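Local structure of glucosidase (Croceicoccus marinus, 5Z3K) at residues R55-V60 with T108-I113; R62-D67 with P114-P119. The protein probably hydrolyses O-glycosidic bonds as a family 39 glycoside hydrolase, acting as a beta-glucosidase. All coordinates share one frame; numbering follows the deposited sequence.

Contact 1: residues R55-V60 with T108-I113; sequences RSYDWV and TIASEI
At the C-terminal ends of neighbouring parallel strands of the TIM barrel, 53-55 and 104-109, Arg55, Ser56 and Tyr57 meet Thr108. Ser56 starts a type I beta turn that leads the chain away from its strand. Ser56 OG accepts a hydrogen bond from Thr108 N at 2.9 Å, with an N-H...O angle of 154°. The same OG bonds water 1, which donates to Thr108 O, so the hydroxyl holds Thr108 N directly and Thr108 O through the water. Arg55 runs extended across Thr108, whose OG1 lies over one guanidinium face, 3.3 Å from Arg55 NE. The angle is too poor for a hydrogen bond there. Both groups turn instead to Glu153 on the next strand, and Asp156 forms a second salt bridge with Arg55. A methionine in place of Arg55 would probably leave the carboxylates of Glu153 and Asp156 without their cationic mate. With chi1 at 180°, the Tyr57 ring points away from its own N and runs along segment 108-113. Ala110 CB meets the ring edge in plane, 3.9 Å from Tyr57 CE1. The phenol end crosses Ile113 at about a right angle, with Tyr57 OH 3.5 Å from Ile113 CB. Water 2 bonds Tyr57 OH and donates to Ile113 O at 2.7 Å.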
ATOM      1  N   ARG A  55       5.973  -4.147   1.392  1.00 11.45           N
ATOM      2  CA  ARG A  55       7.192  -3.371   1.171  1.00 12.21           C
ATOM      3  C   ARG A  55       8.109  -3.530   2.377  1.00 10.20           C
ATOM      4  O   ARG A  55       7.655  -3.448   3.523  1.00 12.13           O
ATOM      5  CB  ARG A  55       6.844  -1.895   0.955  1.00 10.64           C
ATOM      6  CG  ARG A  55       8.004  -0.988   0.560  1.00 10.98           C
ATOM      7  CD  ARG A  55       7.482   0.374   0.059  1.00 12.12           C
ATOM      8  NE  ARG A  55       8.543   1.164  -0.583  1.00 12.36           N
ATOM      9  CZ  ARG A  55       9.240   2.129   0.026  1.00 12.11           C
ATOM     10  NH1 ARG A  55       8.989   2.448   1.296  1.00 15.50           N
ATOM     11  NH2 ARG A  55      10.195   2.775  -0.637  1.00 14.05           N
ATOM     12  N   SER A  56       9.404  -3.753   2.125  1.00 11.86           N
ATOM     13  CA  SER A  56      10.333  -4.128   3.184  1.00 13.59           C
ATOM     14  C   SER A  56      11.011  -2.932   3.838  1.00 11.85           C
ATOM     15  O   SER A  56      11.776  -3.116   4.794  1.00 11.09           O
ATOM     16  CB  SER A  56      11.409  -5.064   2.626  1.00 11.57           C
ATOM     17  OG  SER A  56      12.257  -4.367   1.706  1.00 10.34           O
ATOM     18  N   TYR A  57      10.749  -1.718   3.353  1.00 13.06           N
ATOM     19  CA  TYR A  57      11.555  -0.559   3.738  1.00 11.02           C
ATOM     20  C   TYR A  57      11.528  -0.315   5.247  1.00 13.93           C
ATOM     21  O   TYR A  57      12.551   0.049   5.842  1.00 13.12           O
ATOM     22  CB  TYR A  57      11.064   0.674   2.971  1.00 11.40           C
ATOM     23  CG  TYR A  57      11.827   1.939   3.290  1.00 11.03           C
ATOM     24  CD1 TYR A  57      13.064   2.188   2.706  1.00 14.31           C
ATOM     25  CD2 TYR A  57      11.300   2.895   4.152  1.00 13.51           C
ATOM     26  CE1 TYR A  57      13.775   3.350   2.990  1.00 15.46           C
ATOM     27  CE2 TYR A  57      11.998   4.070   4.438  1.00 15.40           C
ATOM     28  CZ  TYR A  57      13.235   4.284   3.854  1.00 14.67           C
ATOM     29  OH  TYR A  57      13.935   5.434   4.148  1.00 16.98           O
ATOM     30  N   ASP A  58      10.391  -0.555   5.901  1.00 11.51           N
ATOM     31  CA  ASP A  58      10.341  -0.262   7.330  1.00 11.26           C
ATOM     32  C   ASP A  58      10.956  -1.366   8.193  1.00 13.45           C
ATOM     33  O   ASP A  58      11.183  -1.146   9.388  1.00 15.48           O
ATOM     34  CB  ASP A  58       8.900   0.044   7.740  1.00 13.11           C
ATOM     35  CG  ASP A  58       8.388   1.310   7.071  1.00 19.60           C
ATOM     36  OD1 ASP A  58       9.040   2.367   7.209  1.00 16.53           O
ATOM     37  OD2 ASP A  58       7.371   1.245   6.357  1.00 21.68           O
ATOM     38  N   TRP A  59      11.277  -2.514   7.610  1.00 12.71           N
ATOM     39  CA  TRP A  59      12.060  -3.520   8.309  1.00 13.90           C
ATOM     40  C   TRP A  59      13.469  -2.995   8.600  1.00 11.47           C
ATOM     41  O   TRP A  59      13.910  -1.967   8.078  1.00 12.18           O
ATOM     42  CB  TRP A  59      12.166  -4.801   7.483  1.00 10.09           C
ATOM     43  CG  TRP A  59      10.866  -5.462   7.098  1.00 11.81           C
ATOM     44  CD1 TRP A  59       9.594  -5.169   7.568  1.00 13.28           C
ATOM     45  CD2 TRP A  59      10.707  -6.534   6.163  1.00 11.73           C
ATOM     46  NE1 TRP A  59       8.673  -5.997   6.975  1.00  9.92           N
ATOM     47  CE2 TRP A  59       9.326  -6.841   6.107  1.00 11.45           C
ATOM     48  CE3 TRP A  59      11.601  -7.269   5.368  1.00 10.15           C
ATOM     49  CZ2 TRP A  59       8.821  -7.857   5.289  1.00 12.46           C
ATOM     50  CZ3 TRP A  59      11.100  -8.266   4.544  1.00 12.68           C
ATOM     51  CH2 TRP A  59       9.713  -8.555   4.512  1.00  9.48           C
ATOM     52  N   VAL A  60      14.182  -3.733   9.447  1.00 13.17           N
ATOM     53  CA  VAL A  60      15.612  -3.515   9.636  1.00 14.98           C
ATOM     54  C   VAL A  60      16.336  -4.330   8.568  1.00 13.35           C
ATOM     55  O   VAL A  60      16.951  -5.363   8.866  1.00 12.28           O
ATOM     56  CB  VAL A  60      16.033  -3.895  11.072  1.00 11.39           C
ATOM     57  CG1 VAL A  60      17.545  -3.701  11.278  1.00 15.06           C
ATOM     58  CG2 VAL A  60      15.244  -3.060  12.084  1.00 13.23           C
ATOM     59  N   THR A 108      12.821  -3.122  -0.867  1.00 10.26           N
ATOM     60  CA  THR A 108      13.395  -1.810  -1.129  1.00 12.05           C
ATOM     61  C   THR A 108      14.890  -1.849  -0.819  1.00 11.55           C
ATOM     62  O   THR A 108      15.291  -2.128   0.316  1.00 12.41           O
ATOM     63  CB  THR A 108      12.705  -0.715  -0.316  1.00 10.75           C
ATOM     64  OG1 THR A 108      11.294  -0.723  -0.593  1.00 11.73           O
ATOM     65  CG2 THR A 108      13.260   0.663  -0.690  1.00 13.25           C
ATOM     66  N   ILE A 109      15.694  -1.564  -1.834  1.00 10.87           N
ATOM     67  CA  ILE A 109      17.145  -1.415  -1.712  1.00 12.77           C
ATOM     68  C   ILE A 109      17.439   0.033  -1.327  1.00 10.86           C
ATOM     69  O   ILE A 109      17.294   0.942  -2.150  1.00 15.87           O
ATOM     70  CB  ILE A 109      17.841  -1.788  -3.030  1.00 10.79           C
ATOM     71  CG1 ILE A 109      17.489  -3.233  -3.422  1.00 13.12           C
ATOM     72  CG2 ILE A 109      19.365  -1.574  -2.934  1.00 13.54           C
ATOM     73  CD1 ILE A 109      17.857  -3.614  -4.833  1.00 12.84           C
ATOM     74  N   ALA A 110      17.873   0.254  -0.085  1.00 13.84           N
ATOM     75  CA  ALA A 110      18.122   1.610   0.399  1.00 14.81           C
ATOM     76  C   ALA A 110      19.139   1.586   1.527  1.00 16.88           C
ATOM     77  O   ALA A 110      19.300   0.578   2.222  1.00 14.94           O
ATOM     78  CB  ALA A 110      16.831   2.279   0.888  1.00 14.22           C
ATOM     79  N   SER A 111      19.810   2.727   1.723  1.00 14.04           N
ATOM     80  CA  SER A 111      20.749   2.864   2.827  1.00 13.07           C
ATOM     81  C   SER A 111      19.988   3.042   4.141  1.00 17.39           C
ATOM     82  O   SER A 111      18.753   3.006   4.191  1.00 17.11           O
ATOM     83  CB  SER A 111      21.699   4.042   2.589  1.00 15.55           C
ATOM     84  OG  SER A 111      21.023   5.277   2.789  1.00 15.14           O
ATOM     85  N   GLU A 112      20.743   3.242   5.226  1.00 16.54           N
ATOM     86  CA  GLU A 112      20.169   3.416   6.561  1.00 15.94           C
ATOM     87  C   GLU A 112      19.692   4.859   6.762  1.00 17.49           C
ATOM     88  O   GLU A 112      20.188   5.616   7.599  1.00 19.17           O
ATOM     89  CB  GLU A 112      21.181   3.002   7.625  1.00 14.49           C
ATOM     90  CG  GLU A 112      20.633   2.987   9.032  1.00 17.35           C
ATOM     91  CD  GLU A 112      19.265   2.327   9.116  1.00 17.31           C
ATOM     92  OE1 GLU A 112      18.301   3.005   9.514  1.00 15.11           O
ATOM     93  OE2 GLU A 112      19.168   1.129   8.779  1.00 16.41           O
ATOM     94  N   ILE A 113      18.712   5.235   5.951  1.00 17.50           N
ATOM     95  CA  ILE A 113      18.028   6.525   6.108  1.00 19.19           C
ATOM     96  C   ILE A 113      17.264   6.528   7.428  1.00 17.62           C
ATOM     97  O   ILE A 113      16.472   5.599   7.674  1.00 17.48           O
ATOM     98  CB  ILE A 113      17.074   6.763   4.932  1.00 17.16           C
ATOM     99  CG1 ILE A 113      17.851   6.832   3.613  1.00 16.01           C
ATOM    100  CG2 ILE A 113      16.209   7.999   5.184  1.00 17.87           C
ATOM    101  CD1 ILE A 113      17.039   6.410   2.383  1.00 19.63           C
TER
HETATM  102  O   HOH W   1      14.513  -3.225   2.654  1.00 13.92           O
HETATM  103  O   HOH W   2      13.796   5.250   7.185  1.00 17.49           O

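Contact 2: residues R62-D67 with P114-P119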
ATOM      1  N   ARG A  62      18.148  -2.861   5.518  1.00 12.22           N
ATOM      2  CA  ARG A  62      18.747  -1.861   4.650  1.00 12.97           C
ATOM      3  C   ARG A  62      20.114  -2.327   4.166  1.00 14.09           C
ATOM      4  O   ARG A  62      20.848  -3.019   4.877  1.00 17.05           O
ATOM      5  CB  ARG A  62      18.883  -0.525   5.386  1.00 13.90           C
ATOM      6  CG  ARG A  62      17.575   0.025   5.904  1.00 14.46           C
ATOM      7  CD  ARG A  62      16.690   0.490   4.775  1.00 13.43           C
ATOM      8  NE  ARG A  62      15.445   1.018   5.321  1.00 13.22           N
ATOM      9  CZ  ARG A  62      15.300   2.230   5.854  1.00 15.87           C
ATOM     10  NH1 ARG A  62      16.322   3.085   5.902  1.00 16.04           N
ATOM     11  NH2 ARG A  62      14.116   2.595   6.330  1.00 14.58           N
ATOM     12  N   LEU A  63      20.446  -1.948   2.936  1.00 15.06           N
ATOM     13  CA  LEU A  63      21.789  -2.152   2.403  1.00 15.44           C
ATOM     14  C   LEU A  63      22.517  -0.827   2.606  1.00 14.52           C
ATOM     15  O   LEU A  63      22.516   0.039   1.731  1.00 15.96           O
ATOM     16  CB  LEU A  63      21.756  -2.573   0.935  1.00 13.58           C
ATOM     17  CG  LEU A  63      23.158  -2.708   0.321  1.00 13.33           C
ATOM     18  CD1 LEU A  63      23.991  -3.668   1.155  1.00 13.72           C
ATOM     19  CD2 LEU A  63      23.109  -3.152  -1.137  1.00 12.42           C
ATOM     20  N   ASP A  64      23.105  -0.649   3.789  1.00 13.85           N
ATOM     21  CA  ASP A  64      23.744   0.622   4.089  1.00 17.02           C
ATOM     22  C   ASP A  64      25.018   0.774   3.260  1.00 18.56           C
ATOM     23  O   ASP A  64      25.672  -0.209   2.897  1.00 15.81           O
ATOM     24  CB  ASP A  64      24.049   0.746   5.584  1.00 13.22           C
ATOM     25  CG  ASP A  64      24.075   2.201   6.060  1.00 17.20           C
ATOM     26  OD1 ASP A  64      23.687   3.099   5.287  1.00 16.36           O
ATOM     27  OD2 ASP A  64      24.468   2.458   7.220  1.00 18.90           O
ATOM     28  N   THR A  65      25.335   2.019   2.918  1.00 17.88           N
ATOM     29  CA  THR A  65      26.459   2.319   2.045  1.00 17.71           C
ATOM     30  C   THR A  65      27.730   2.651   2.817  1.00 18.33           C
ATOM     31  O   THR A  65      28.757   2.942   2.204  1.00 23.64           O
ATOM     32  CB  THR A  65      26.106   3.471   1.097  1.00 21.81           C
ATOM     33  OG1 THR A  65      25.507   4.538   1.841  1.00 22.20           O
ATOM     34  CG2 THR A  65      25.127   2.993   0.029  1.00 15.79           C
ATOM     35  N   ILE A  66      27.676   2.641   4.142  1.00 20.48           N
ATOM     36  CA  ILE A  66      28.857   2.620   4.986  1.00 18.94           C
ATOM     37  C   ILE A  66      28.741   1.390   5.884  1.00 23.47           C
ATOM     38  O   ILE A  66      27.717   0.703   5.898  1.00 21.43           O
ATOM     39  CB  ILE A  66      29.009   3.906   5.817  1.00 16.99           C
ATOM     40  CG1 ILE A  66      27.804   4.066   6.754  1.00 20.09           C
ATOM     41  CG2 ILE A  66      29.178   5.126   4.900  1.00 23.32           C
ATOM     42  CD1 ILE A  66      27.792   5.353   7.536  1.00 20.74           C
ATOM     43  N   ASP A  67      29.804   1.114   6.632  1.00 21.68           N
ATOM     44  CA  ASP A  67      29.763   0.005   7.577  1.00 19.39           C
ATOM     45  C   ASP A  67      28.747   0.299   8.670  1.00 18.90           C
ATOM     46  O   ASP A  67      28.660   1.421   9.173  1.00 19.79           O
ATOM     47  CB  ASP A  67      31.147  -0.239   8.200  1.00 22.68           C
ATOM     48  CG  ASP A  67      32.159  -0.809   7.206  1.00 25.50           C
ATOM     49  OD1 ASP A  67      31.860  -0.879   5.996  1.00 21.96           O
ATOM     50  OD2 ASP A  67      33.272  -1.184   7.645  1.00 23.06           O
ATOM     51  N   PRO A 114      17.399   7.572   8.277  1.00 17.09           N
ATOM     52  CA  PRO A 114      18.130   8.821   8.012  1.00 18.02           C
ATOM     53  C   PRO A 114      19.566   8.892   8.524  1.00 20.95           C
ATOM     54  O   PRO A 114      20.207   9.917   8.323  1.00 22.78           O
ATOM     55  CB  PRO A 114      17.291   9.860   8.758  1.00 20.68           C
ATOM     56  CG  PRO A 114      16.855   9.114   9.982  1.00 20.39           C
ATOM     57  CD  PRO A 114      16.622   7.672   9.525  1.00 21.25           C
ATOM     58  N   ALA A 115      20.063   7.857   9.196  1.00 19.44           N
ATOM     59  CA  ALA A 115      21.407   7.964   9.757  1.00 22.95           C
ATOM     60  C   ALA A 115      22.437   8.192   8.660  1.00 23.76           C
ATOM     61  O   ALA A 115      23.371   8.987   8.826  1.00 22.78           O
ATOM     62  CB  ALA A 115      21.741   6.717  10.574  1.00 20.40           C
ATOM     63  N   ASN A 116      22.257   7.543   7.512  1.00 19.33           N
ATOM     64  CA  ASN A 116      23.202   7.661   6.408  1.00 19.70           C
ATOM     65  C   ASN A 116      22.464   7.639   5.081  1.00 18.72           C
ATOM     66  O   ASN A 116      21.695   6.709   4.817  1.00 20.09           O
ATOM     67  CB  ASN A 116      24.225   6.526   6.418  1.00 21.06           C
ATOM     68  CG  ASN A 116      25.058   6.517   5.160  1.00 19.57           C
ATOM     69  OD1 ASN A 116      25.654   7.525   4.818  1.00 21.68           O
ATOM     70  ND2 ASN A 116      25.068   5.397   4.446  1.00 18.93           N
ATOM     71  N   LYS A 117      22.723   8.644   4.235  1.00 20.22           N
ATOM     72  CA  LYS A 117      22.148   8.672   2.894  1.00 17.23           C
ATOM     73  C   LYS A 117      23.209   8.804   1.810  1.00 19.97           C
ATOM     74  O   LYS A 117      22.890   9.193   0.675  1.00 19.98           O
ATOM     75  CB  LYS A 117      21.107   9.785   2.753  1.00 25.23           C
ATOM     76  CG  LYS A 117      21.549  11.141   3.224  1.00 24.98           C
ATOM     77  CD  LYS A 117      21.044  11.390   4.637  1.00 27.26           C
ATOM     78  CE  LYS A 117      21.151  12.854   5.018  1.00 31.30           C
ATOM     79  NZ  LYS A 117      20.856  12.993   6.473  1.00 35.01           N
ATOM     80  N   GLN A 118      24.457   8.455   2.118  1.00 18.28           N
ATOM     81  CA  GLN A 118      25.527   8.627   1.144  1.00 20.80           C
ATOM     82  C   GLN A 118      25.366   7.638  -0.009  1.00 19.05           C
ATOM     83  O   GLN A 118      24.853   6.531   0.176  1.00 20.14           O
ATOM     84  CB  GLN A 118      26.891   8.429   1.806  1.00 22.80           C
ATOM     85  CG  GLN A 118      27.223   9.460   2.866  1.00 21.67           C
ATOM     86  CD  GLN A 118      28.554   9.178   3.531  1.00 31.14           C
ATOM     87  OE1 GLN A 118      29.469   8.644   2.904  1.00 37.80           O
ATOM     88  NE2 GLN A 118      28.665   9.522   4.807  1.00 33.66           N
ATOM     89  N   PRO A 119      25.806   8.006  -1.210  1.00 17.92           N
ATOM     90  CA  PRO A 119      25.823   7.043  -2.318  1.00 18.17           C
ATOM     91  C   PRO A 119      26.892   5.978  -2.107  1.00 17.13           C
ATOM     92  O   PRO A 119      27.727   6.057  -1.201  1.00 18.71           O
ATOM     93  CB  PRO A 119      26.128   7.917  -3.540  1.00 18.55           C
ATOM     94  CG  PRO A 119      26.926   9.075  -2.965  1.00 22.08           C
ATOM     95  CD  PRO A 119      26.382   9.315  -1.592  1.00 26.19           C
TER
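Asp64 and Thr65 grip the side-chain amide of Asn116 where two loops of the TIM barrel meet, those following strands 53-55 and 104-109. This polar core is the tight part of the contact. Asn116 ND2 donates two hydrogen bonds. Asn116 ND2 lies 2.8 Å from Asp64 OD1, and this bond is nearly straight (177°). It lies in the amide plane but reaches the oxygen from above the carboxylate plane, the two planes being 58° apart. The other goes to Thr65 OG1 and is more bent. Thr65 OG1 in turn donates to Gln118 O at 2.7 Å, from above the carbonyl plane. The threonine hydroxyl thus relays between the amide and the backbone. With chi1 47°, Thr65 OG1 sits between its own backbone N and carbonyl carbon, from where it reaches both partners. Asp64 OD1 also accepts a hydrogen bond from the backbone N of Glu112, and Asp64 OD2 accepts one from Asn68 ND2, so both carboxylate oxygens are engaged. The outer side is looser. Ile66 and Gln118 are exposed, and the isoleucine gives only apolar carbons to this side. Ile66 CD1 rests 3.8 Å from Asn116 CG, while Ile66 CG2 stays 4.1 Å from Gln118 OE1. An Asx turn fixes the far end of the asparagine amide: Asn116 OD1 accepts a hydrogen bond from Gln118 N at 3.1 Å.

The two contacts join the chain following strands 53-55 and 104-109 of the TIM barrel, first at the strand ends and then in the loops beyond, with centres about 10 Å apart. Along the chain the order is 55-60, 62-67, 108-113, 114-119, so their segments alternate. Helix 89-100 and most of strand 104-109 lie between the two halves. Contact 1 is buried beside the strand ends; contact 2 lies farther out, partly buried. They touch directly: Ser111 OG probably bonds Asn116 O at 2.6 Å. Arg62 reaches back to contact 1, donating to the carbonyls of Tyr57, Ser111 and Ile113 and making a cation-pi contact with Tyr57. Together they tie these two loops into one continuous network.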